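Local structure of uncharacterized protein (4E6F) at residues T93-I99 / L112-T118; N56-R62 / G75-E79; Q38-Y42 / S66-T72. The protein is of unknown function but belongs to the DUF4468 family, whose domain has a TBP-like fold with helices packed on a curved antiparallel sheet. One frame throughout, in Å; residues are numbered along the deposited sequence.

Contact 1: residues T93-I99 / L112-T118; sequences TLVNYQI and LEKIRFT. With EDO (1,2-ethanediol), chain E.
Val95 and Ile115 lie side by side across a beta hairpin, CG2 against CG2 at 3.8 Å, on the helix-covered face of the antiparallel sheet of this TBP-like domain. Strands 93-99 and 112-118 run antiparallel, and paired backbone bonds join Leu94 to Thr118, Asn96 to Arg116 and Gln98 to Glu113. The register slips by one residue between Asn96 and Gln98, a beta bulge in which Lys114 takes left-handed helical angles (phi 53°). The tight side is apolar, made by Val95, Ile115 and Phe117. Phe117 touches Val95 CG2 through CE1 and meets Trp151 of helix 149-169 edge to face. In the conformer given, Leu112 CD1 lies obliquely 3.5 Å from Tyr97 CD1. With CG between its own backbone N and carbonyl carbon (chi1 53°), Tyr97 turns its ring away from strand 112-118 toward helix 38-54. Tyr97 OH is hydrogen-bonded to Glu79 and Asn56, so the polar end of this buried ring is satisfied. The other face is looser, polar and partly open to solvent. There the Arg116 guanidinium lies flat against the Asn96 side-chain amide, the planes 8° apart, with Asn96 CB 3.6 Å above the guanidinium centre. Gln98 and Lys114 run alongside each other, and Lys114 NZ donates to Gln98 OE1 at 3.0 Å. Glu113 OE2 and Gln98 NE2 both bond to Thr100 OG1. An ethanediol, probably from the crystallisation liquor, settles at the bulge: its O2 donates to Tyr97 O over 2.9 Å, and its O1 to Lys114 O over 3.1 Å.

Contact 2: residues N56-R62 / G75-E79; sequences NKNIDSR and GVGEE
Asn56 lays its side-chain amide across the Glu79 chain at about a right angle, OD1 3.3 Å from Glu79 CG. Its ND2 donates to Ser61 OG, which lies in the amide plane 3.0 Å away. That hydroxyl also accepts Glu78 N from the strand and donates to Asn58 OD1 (2.7 Å). Asn58 ND2 then reaches Glu78 O at 2.8 Å, approaching from above the carbonyl plane, with CG held between the backbone N and carbonyl carbon (chi1 61°). The type I turn 58-61 is thus fastened by side chains to the backbone of strand 75-79, until Arg62 and Val76 take over as an antiparallel hydrogen-bonded pair. Within the turn, Asp60 lies alongside Glu78, both pointing the same way, OD2 and OE1 only 3.8 Å apart. Water 2 donates to Asp60 OD2 and Glu78 OE2, while water 3 donates to Glu78 OE1 at 2.6 Å. On the inner side Arg52 bridges Asn56 OD1 and Glu79 OE2, which explains how these two acceptors lie so close; OE2 also meets Tyr97 OH. The charge of Glu79 is thus probably offset by Arg52, whereas in the water-bridged Asp60-Glu78 pair one carboxylate is probably easier to protonate.

Contact 3: residues Q38-Y42 / S66-T72; sequences QAQIY and SDEAKGT. With EDO (1,2-ethanediol), chain F.
Tyr42 carries the apolar part of this contact, its ring reaching from the first turns of helix 38-54 onto the bend between strands 62-67 and 72-85. Glu68 covers one face of the ring in a CH-pi contact, CA 4.0 Å from the ring centroid. The Glu68 chain runs on past the rim on the same side, CG 3.7 Å from Tyr42 CE2, and the carboxylate lies beyond the ring. CG of Tyr42 stands opposite its backbone N (chi1 173°), which sends the ring outward from the helix to the bend. At the rim, Ser66 CB comes within 3.3 Å of Tyr42 OH and Thr72 O lies in the ring plane. Gly71 CA packs against Tyr42 CD1 at 3.7 Å.

Polar contact across the interface is slighter. Gln38, its chain extended, sends NE2 to Ala69 O at 2.8 Å, but the angle at the hydrogen is only 122° and the bond is weak. Water 4 donates firmly to Glu68 O (2.6 Å) and accepts weakly from Gln38 NE2.

Bonds inside the bend give it its shape. Asp67 OD1 accepts Lys70 N over 3.0 Å in a nearly straight bond, met from above the carboxylate plane. Asp67 and Thr72 exchange backbone bonds, and Gly71, with positive phi, also hydrogen-bonds through its backbone to Cys103 of strand 90-104. The result is a beta hairpin closed by an Asx motif and a G1 beta bulge, with the start of a helix packed on it through one aromatic ring.

All three contacts are partly buried. Contact 1, about 8 Å from the centre of the chain, has its apolar face in the core; contacts 2 and 3 lie nearer the surface, contact 3 outermost at about 21 Å. Contacts 1 and 2 touch, since strand 72-85 neighbours strand 90-104 and Val95 N bonds to Glu79 O. Contacts 2 and 3 both tie helix 38-54 or the loop after it to the hairpin of strands 62-67 and 72-85, contact 3 at its first turn, contact 2 just after its end. The chemistry changes accordingly: regular strand pairing over an apolar face in contact 1, side-chain-to-backbone bonds and water in contact 2, and mainly aromatic packing in contact 3.

Contact 1: residues T93-I99 / L112-T118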
loop_
_atom_site.group_PDB
_atom_site.type_symbol
_atom_site.label_atom_id
_atom_site.label_comp_id
_atom_site.label_asym_id
_atom_site.label_seq_id
_atom_site.Cartn_x
_atom_site.Cartn_y
_atom_site.Cartn_z
ATOM N N THR A 93 -2.009 -13.424 5.832
ATOM C CA THR A 93 -3.256 -12.737 6.080
ATOM C C THR A 93 -3.863 -12.293 4.764
ATOM O O THR A 93 -3.131 -12.036 3.799
ATOM C CB THR A 93 -3.079 -11.510 7.014
ATOM O OG1 THR A 93 -4.377 -10.987 7.332
ATOM C CG2 THR A 93 -2.224 -10.389 6.397
ATOM N N LEU A 94 -5.188 -12.184 4.732
ATOM C CA LEU A 94 -5.813 -11.525 3.592
ATOM C C LEU A 94 -5.733 -10.043 3.898
ATOM O O LEU A 94 -5.766 -9.652 5.072
ATOM C CB LEU A 94 -7.282 -11.972 3.439
ATOM C CG LEU A 94 -7.966 -11.647 2.118
ATOM C CD1 LEU A 94 -7.410 -12.531 0.977
ATOM C CD2 LEU A 94 -9.499 -11.799 2.251
ATOM N N VAL A 95 -5.620 -9.211 2.870
ATOM C CA VAL A 95 -5.661 -7.771 3.050
ATOM C C VAL A 95 -6.624 -7.222 2.017
ATOM O O VAL A 95 -6.631 -7.700 0.887
ATOM C CB VAL A 95 -4.266 -7.074 2.981
ATOM C CG1 VAL A 95 -3.620 -7.213 1.599
ATOM C CG2 VAL A 95 -4.356 -5.595 3.380
ATOM N N ASN A 96 -7.455 -6.254 2.415
ATOM C CA ASN A 96 -8.331 -5.508 1.511
ATOM C C ASN A 96 -7.930 -4.075 1.631
ATOM O O ASN A 96 -7.601 -3.613 2.730
ATOM C CB ASN A 96 -9.804 -5.696 1.819
ATOM C CG ASN A 96 -10.323 -7.038 1.375
ATOM O OD1 ASN A 96 -10.815 -7.228 0.233
ATOM N ND2 ASN A 96 -10.192 -8.009 2.258
ATOM N N TYR A 97 -7.930 -3.356 0.505
ATOM C CA TYR A 97 -7.463 -1.972 0.551
ATOM C C TYR A 97 -8.077 -1.157 -0.583
ATOM O O TYR A 97 -8.654 -1.733 -1.504
ATOM C CB TYR A 97 -5.906 -1.937 0.425
ATOM C CG TYR A 97 -5.370 -2.693 -0.781
ATOM C CD1 TYR A 97 -5.330 -2.096 -2.046
ATOM C CD2 TYR A 97 -4.997 -4.034 -0.680
ATOM C CE1 TYR A 97 -4.883 -2.800 -3.164
ATOM C CE2 TYR A 97 -4.520 -4.743 -1.792
ATOM C CZ TYR A 97 -4.468 -4.117 -3.030
ATOM O OH TYR A 97 -4.026 -4.804 -4.139
ATOM N N GLN A 98 -7.869 0.167 -0.555
ATOM C CA GLN A 98 -8.244 1.031 -1.656
ATOM C C GLN A 98 -6.999 1.763 -2.120
ATOM O O GLN A 98 -6.174 2.173 -1.293
ATOM C CB GLN A 98 -9.321 2.028 -1.207
ATOM C CG GLN A 98 -9.728 3.007 -2.318
ATOM C CD GLN A 98 -10.947 3.830 -1.959
ATOM O OE1 GLN A 98 -11.929 3.311 -1.405
ATOM N NE2 GLN A 98 -10.896 5.126 -2.302
ATOM N N ILE A 99 -6.830 1.864 -3.451
ATOM C CA ILE A 99 -5.750 2.664 -4.054
ATOM C C ILE A 99 -6.426 3.917 -4.578
ATOM O O ILE A 99 -7.365 3.796 -5.366
ATOM C CB ILE A 99 -5.014 1.951 -5.213
ATOM C CG1 ILE A 99 -4.604 0.529 -4.833
ATOM C CG2 ILE A 99 -3.787 2.802 -5.663
ATOM C CD1 ILE A 99 -4.028 -0.289 -6.062
ATOM N N LEU A 112 -2.612 4.658 -0.400
ATOM C CA LEU A 112 -3.071 3.315 -0.069
ATOM C C LEU A 112 -3.812 3.446 1.253
ATOM O O LEU A 112 -3.215 3.835 2.267
ATOM C CB LEU A 112 -1.894 2.322 0.006
ATOM C CG LEU A 112 -2.262 0.906 0.400
ATOM C CD1 LEU A 112 -3.001 0.200 -0.733
ATOM C CD2 LEU A 112 -1.018 0.104 0.779
ATOM N N GLU A 113 -5.113 3.207 1.223
ATOM C CA GLU A 113 -5.946 3.445 2.398
ATOM C C GLU A 113 -7.025 2.398 2.600
ATOM O O GLU A 113 -7.114 1.441 1.833
ATOM C CB GLU A 113 -6.589 4.835 2.267
ATOM C CG GLU A 113 -7.401 5.033 0.985
ATOM C CD GLU A 113 -8.083 6.381 0.872
ATOM O OE1 GLU A 113 -8.294 7.040 1.914
ATOM O OE2 GLU A 113 -8.383 6.798 -0.268
ATOM N N LYS A 114 -7.830 2.570 3.678
ATOM C CA LYS A 114 -8.920 1.665 4.030
ATOM C C LYS A 114 -8.393 0.216 4.117
ATOM O O LYS A 114 -8.993 -0.718 3.576
ATOM C CB LYS A 114 -10.086 1.798 3.025
ATOM C CG LYS A 114 -10.659 3.207 3.003
ATOM C CD LYS A 114 -11.804 3.263 2.008
ATOM C CE LYS A 114 -12.327 4.654 1.845
ATOM N NZ LYS A 114 -13.449 4.653 0.860
ATOM N N ILE A 115 -7.260 0.061 4.797
ATOM C CA ILE A 115 -6.590 -1.230 4.918
ATOM C C ILE A 115 -7.188 -2.038 6.052
ATOM O O ILE A 115 -7.242 -1.565 7.196
ATOM C CB ILE A 115 -5.084 -1.016 5.145
ATOM C CG1 ILE A 115 -4.473 -0.214 3.961
ATOM C CG2 ILE A 115 -4.355 -2.385 5.380
ATOM C CD1 ILE A 115 -3.097 0.339 4.206
ATOM N N ARG A 116 -7.616 -3.263 5.731
ATOM C CA ARG A 116 -8.163 -4.164 6.733
ATOM C C ARG A 116 -7.696 -5.568 6.433
ATOM O O ARG A 116 -7.558 -5.967 5.271
ATOM C CB ARG A 116 -9.696 -4.073 6.807
ATOM C CG ARG A 116 -10.398 -4.428 5.526
ATOM C CD ARG A 116 -11.913 -4.262 5.642
ATOM N NE ARG A 116 -12.541 -4.453 4.336
ATOM C CZ ARG A 116 -12.868 -5.635 3.827
ATOM N NH1 ARG A 116 -12.664 -6.746 4.526
ATOM N NH2 ARG A 116 -13.396 -5.716 2.615
ATOM N N PHE A 117 -7.474 -6.318 7.493
ATOM C CA PHE A 117 -6.961 -7.673 7.418
ATOM C C PHE A 117 -8.000 -8.681 7.818
ATOM O O PHE A 117 -8.808 -8.414 8.720
ATOM C CB PHE A 117 -5.764 -7.819 8.366
ATOM C CG PHE A 117 -4.664 -6.801 8.163
ATOM C CD1 PHE A 117 -3.772 -6.916 7.096
ATOM C CD2 PHE A 117 -4.520 -5.725 9.036
ATOM C CE1 PHE A 117 -2.761 -5.958 6.894
ATOM C CE2 PHE A 117 -3.502 -4.775 8.847
ATOM C CZ PHE A 117 -2.614 -4.912 7.792
ATOM N N THR A 118 -7.980 -9.835 7.141
ATOM C CA THR A 118 -8.832 -10.982 7.466
ATOM C C THR A 118 -7.866 -12.137 7.655
ATOM O O THR A 118 -7.252 -12.620 6.696
ATOM C CB THR A 118 -9.905 -11.228 6.414
ATOM O OG1 THR A 118 -10.619 -10.012 6.213
ATOM C CG2 THR A 118 -10.879 -12.335 6.841
HETATM C C1 EDO E . -11.510 -2.099 1.331
HETATM O O1 EDO E . -10.670 -1.010 0.977
HETATM C C2 EDO E . -11.990 -2.837 0.054
HETATM O O2 EDO E . -10.883 -3.363 -0.685
#

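Contact 2: residues N56-R62 / G75-E79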
loop_
_atom_site.group_PDB
_atom_site.type_symbol
_atom_site.label_atom_id
_atom_site.label_comp_id
_atom_site.label_asym_id
_atom_site.label_seq_id
_atom_site.Cartn_x
_atom_site.Cartn_y
_atom_site.Cartn_z
ATOM N N ASN A 56 -3.955 -9.337 -9.216
ATOM C CA ASN A 56 -4.463 -9.969 -7.992
ATOM C C ASN A 56 -5.291 -11.226 -8.304
ATOM O O ASN A 56 -5.455 -12.080 -7.436
ATOM C CB ASN A 56 -5.300 -8.991 -7.180
ATOM C CG ASN A 56 -4.510 -7.835 -6.601
ATOM O OD1 ASN A 56 -3.275 -7.812 -6.649
ATOM N ND2 ASN A 56 -5.214 -6.870 -5.981
ATOM N N LYS A 57 -5.830 -11.315 -9.538
ATOM C CA LYS A 57 -6.602 -12.464 -10.046
ATOM C C LYS A 57 -7.800 -12.820 -9.135
ATOM O O LYS A 57 -7.981 -13.982 -8.755
ATOM C CB LYS A 57 -5.691 -13.699 -10.251
ATOM C CG LYS A 57 -4.583 -13.463 -11.270
ATOM C CD LYS A 57 -3.691 -14.710 -11.444
ATOM C CE LYS A 57 -2.645 -14.848 -10.358
ATOM N NZ LYS A 57 -1.872 -16.112 -10.498
ATOM N N ASN A 58 -8.605 -11.815 -8.769
ATOM C CA ASN A 58 -9.830 -12.055 -8.004
ATOM C C ASN A 58 -10.865 -10.985 -8.333
ATOM O O ASN A 58 -10.522 -9.884 -8.796
ATOM C CB ASN A 58 -9.626 -12.181 -6.488
ATOM C CG ASN A 58 -9.038 -10.959 -5.830
ATOM O OD1 ASN A 58 -9.577 -9.843 -5.905
ATOM N ND2 ASN A 58 -7.935 -11.162 -5.136
ATOM N N ILE A 59 -12.140 -11.302 -8.065
ATOM C CA ILE A 59 -13.251 -10.401 -8.355
ATOM C C ILE A 59 -13.296 -9.173 -7.411
ATOM O O ILE A 59 -13.925 -8.176 -7.762
ATOM C CB ILE A 59 -14.591 -11.186 -8.364
ATOM C CG1 ILE A 59 -14.916 -11.791 -6.972
ATOM C CG2 ILE A 59 -14.554 -12.267 -9.472
ATOM C CD1 ILE A 59 -16.385 -12.374 -6.842
ATOM N N ASP A 60 -12.586 -9.213 -6.270
ATOM C CA ASP A 60 -12.570 -8.089 -5.320
ATOM C C ASP A 60 -11.422 -7.104 -5.610
ATOM O O ASP A 60 -11.115 -6.232 -4.780
ATOM C CB ASP A 60 -12.489 -8.619 -3.883
ATOM C CG ASP A 60 -13.798 -9.261 -3.452
ATOM O OD1 ASP A 60 -14.755 -8.520 -3.171
ATOM O OD2 ASP A 60 -13.888 -10.498 -3.490
ATOM N N SER A 61 -10.821 -7.216 -6.815
ATOM C CA SER A 61 -9.743 -6.334 -7.252
ATOM C C SER A 61 -10.100 -5.708 -8.588
ATOM O O SER A 61 -10.185 -6.399 -9.609
ATOM C CB SER A 61 -8.440 -7.114 -7.337
ATOM O OG SER A 61 -8.097 -7.593 -6.041
ATOM N N ARG A 62 -10.357 -4.385 -8.589
ATOM C CA ARG A 62 -10.764 -3.703 -9.812
ATOM C C ARG A 62 -10.780 -2.191 -9.609
ATOM O O ARG A 62 -10.902 -1.704 -8.455
ATOM C CB ARG A 62 -12.200 -4.164 -10.211
ATOM C CG ARG A 62 -13.217 -3.972 -9.062
ATOM C CD ARG A 62 -14.616 -4.411 -9.432
ATOM N NE ARG A 62 -14.620 -5.858 -9.632
ATOM C CZ ARG A 62 -15.540 -6.501 -10.330
ATOM N NH1 ARG A 62 -16.563 -5.841 -10.859
ATOM N NH2 ARG A 62 -15.458 -7.815 -10.493
ATOM N N GLY A 75 -9.368 2.407 -6.945
ATOM C CA GLY A 75 -9.610 0.985 -7.131
ATOM C C GLY A 75 -9.600 0.283 -5.801
ATOM O O GLY A 75 -9.117 0.835 -4.798
ATOM N N VAL A 76 -10.148 -0.917 -5.778
ATOM C CA VAL A 76 -10.114 -1.739 -4.577
ATOM C C VAL A 76 -9.327 -2.997 -4.890
ATOM O O VAL A 76 -9.319 -3.455 -6.027
ATOM C CB VAL A 76 -11.505 -2.050 -3.991
ATOM C CG1 VAL A 76 -12.190 -0.733 -3.579
ATOM C CG2 VAL A 76 -12.375 -2.856 -4.976
ATOM N N GLY A 77 -8.651 -3.519 -3.885
ATOM C CA GLY A 77 -7.850 -4.715 -4.069
ATOM C C GLY A 77 -7.953 -5.666 -2.902
ATOM O O GLY A 77 -8.265 -5.273 -1.767
ATOM N N GLU A 78 -7.636 -6.922 -3.194
ATOM C CA GLU A 78 -7.632 -7.979 -2.195
ATOM C C GLU A 78 -6.482 -8.905 -2.529
ATOM O O GLU A 78 -6.358 -9.359 -3.674
ATOM C CB GLU A 78 -8.968 -8.724 -2.195
ATOM C CG GLU A 78 -9.010 -9.834 -1.152
ATOM C CD GLU A 78 -10.330 -10.572 -1.188
ATOM O OE1 GLU A 78 -11.348 -9.994 -0.747
ATOM O OE2 GLU A 78 -10.345 -11.730 -1.663
ATOM N N GLU A 79 -5.616 -9.151 -1.548
ATOM C CA GLU A 79 -4.449 -10.019 -1.762
ATOM C C GLU A 79 -4.103 -10.785 -0.525
ATOM O O GLU A 79 -4.536 -10.415 0.570
ATOM C CB GLU A 79 -3.203 -9.170 -2.095
ATOM C CG GLU A 79 -3.200 -8.453 -3.426
ATOM C CD GLU A 79 -1.938 -7.644 -3.630
ATOM O OE1 GLU A 79 -0.826 -8.218 -3.539
ATOM O OE2 GLU A 79 -2.060 -6.431 -3.901
HETATM O O HOH W 1 -4.552 -11.611 -4.986
HETATM O O HOH W 2 -11.925 -12.016 -3.873
HETATM O O HOH W 3 -13.733 -10.813 -0.039
#

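Contact 3: residues Q38-Y42 / S66-T72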
loop_
_atom_site.group_PDB
_atom_site.type_symbol
_atom_site.label_atom_id
_atom_site.label_comp_id
_atom_site.label_asym_id
_atom_site.label_seq_id
_atom_site.Cartn_x
_atom_site.Cartn_y
_atom_site.Cartn_z
ATOM N N GLN A 38 -1.649 16.633 -17.223
ATOM C CA GLN A 38 -2.564 15.877 -16.362
ATOM C C GLN A 38 -3.132 14.644 -17.112
ATOM O O GLN A 38 -3.186 13.540 -16.534
ATOM C CB GLN A 38 -3.692 16.781 -15.867
ATOM C CG GLN A 38 -4.675 16.037 -14.965
ATOM C CD GLN A 38 -5.657 16.945 -14.293
ATOM O OE1 GLN A 38 -5.298 17.949 -13.656
ATOM N NE2 GLN A 38 -6.927 16.557 -14.371
ATOM N N ALA A 39 -3.549 14.825 -18.386
ATOM C CA ALA A 39 -4.126 13.744 -19.196
ATOM C C ALA A 39 -3.135 12.597 -19.417
ATOM O O ALA A 39 -3.517 11.444 -19.281
ATOM C CB ALA A 39 -4.602 14.290 -20.545
ATOM N N GLN A 40 -1.848 12.903 -19.657
ATOM C CA GLN A 40 -0.845 11.846 -19.844
ATOM C C GLN A 40 -0.638 11.019 -18.546
ATOM O O GLN A 40 -0.473 9.795 -18.585
ATOM C CB GLN A 40 0.501 12.485 -20.259
ATOM C CG GLN A 40 0.412 13.246 -21.589
ATOM C CD GLN A 40 1.765 13.840 -21.917
ATOM O OE1 GLN A 40 2.143 14.883 -21.396
ATOM N NE2 GLN A 40 2.539 13.184 -22.763
ATOM N N ILE A 41 -0.626 11.704 -17.411
ATOM C CA ILE A 41 -0.430 11.040 -16.104
ATOM C C ILE A 41 -1.643 10.159 -15.794
ATOM O O ILE A 41 -1.496 8.992 -15.379
ATOM C CB ILE A 41 -0.181 12.101 -15.013
ATOM C CG1 ILE A 41 1.156 12.854 -15.291
ATOM C CG2 ILE A 41 -0.154 11.453 -13.595
ATOM C CD1 ILE A 41 1.355 14.098 -14.425
ATOM N N TYR A 42 -2.850 10.729 -16.020
ATOM C CA TYR A 42 -4.105 10.022 -15.787
ATOM C C TYR A 42 -4.148 8.734 -16.640
ATOM O O TYR A 42 -4.538 7.680 -16.128
ATOM C CB TYR A 42 -5.282 10.966 -16.100
ATOM C CG TYR A 42 -6.631 10.287 -16.047
ATOM C CD1 TYR A 42 -7.338 10.181 -14.850
ATOM C CD2 TYR A 42 -7.230 9.797 -17.204
ATOM C CE1 TYR A 42 -8.591 9.559 -14.803
ATOM C CE2 TYR A 42 -8.475 9.171 -17.167
ATOM C CZ TYR A 42 -9.147 9.052 -15.964
ATOM O OH TYR A 42 -10.385 8.454 -15.953
ATOM N N SER A 66 -13.357 6.599 -11.684
ATOM C CA SER A 66 -12.413 7.434 -12.408
ATOM C C SER A 66 -13.128 8.689 -12.895
ATOM O O SER A 66 -14.254 8.617 -13.414
ATOM C CB SER A 66 -11.722 6.670 -13.538
ATOM O OG SER A 66 -12.634 6.268 -14.546
ATOM N N ASP A 67 -12.510 9.847 -12.655
ATOM C CA ASP A 67 -13.029 11.121 -13.139
ATOM C C ASP A 67 -11.911 11.750 -13.965
ATOM O O ASP A 67 -10.908 12.233 -13.405
ATOM C CB ASP A 67 -13.504 12.039 -12.010
ATOM C CG ASP A 67 -14.064 13.369 -12.537
ATOM O OD1 ASP A 67 -13.488 13.923 -13.503
ATOM O OD2 ASP A 67 -15.016 13.870 -11.956
ATOM N N GLU A 68 -12.032 11.665 -15.292
ATOM C CA GLU A 68 -10.986 12.127 -16.208
ATOM C C GLU A 68 -10.672 13.624 -16.044
ATOM O O GLU A 68 -9.489 13.986 -15.994
ATOM C CB GLU A 68 -11.390 11.809 -17.665
ATOM C CG GLU A 68 -10.275 12.031 -18.678
ATOM C CD GLU A 68 -10.527 11.490 -20.075
ATOM O OE1 GLU A 68 -11.534 10.774 -20.277
ATOM O OE2 GLU A 68 -9.693 11.769 -20.965
ATOM N N ALA A 69 -11.700 14.484 -15.928
ATOM C CA ALA A 69 -11.434 15.931 -15.811
ATOM C C ALA A 69 -10.678 16.255 -14.514
ATOM O O ALA A 69 -9.707 17.032 -14.547
ATOM C CB ALA A 69 -12.737 16.720 -15.880
ATOM N N LYS A 70 -11.068 15.611 -13.398
ATOM C CA LYS A 70 -10.434 15.828 -12.090
ATOM C C LYS A 70 -9.179 15.004 -11.874
ATOM O O LYS A 70 -8.520 15.188 -10.850
ATOM C CB LYS A 70 -11.398 15.536 -10.957
ATOM C CG LYS A 70 -12.511 16.530 -10.845
ATOM C CD LYS A 70 -13.324 16.208 -9.632
ATOM C CE LYS A 70 -14.525 17.111 -9.530
ATOM N NZ LYS A 70 -15.381 16.723 -8.383
ATOM N N GLY A 71 -8.862 14.130 -12.825
ATOM C CA GLY A 71 -7.687 13.266 -12.801
ATOM C C GLY A 71 -7.645 12.352 -11.587
ATOM O O GLY A 71 -6.553 12.023 -11.118
ATOM N N THR A 72 -8.829 11.910 -11.080
ATOM C CA THR A 72 -8.890 11.027 -9.910
ATOM C C THR A 72 -9.273 9.613 -10.320
ATOM O O THR A 72 -10.121 9.418 -11.204
ATOM C CB THR A 72 -9.835 11.544 -8.804
ATOM O OG1 THR A 72 -11.095 11.939 -9.351
ATOM C CG2 THR A 72 -9.222 12.680 -7.985
HETATM C C1 EDO F . 5.755 14.907 -22.100
HETATM O O1 EDO F . 5.462 13.869 -23.011
HETATM C C2 EDO F . 7.265 15.286 -22.127
HETATM O O2 EDO F . 7.658 15.686 -23.427
HETATM O O HOH W 4 -6.972 13.932 -16.579
#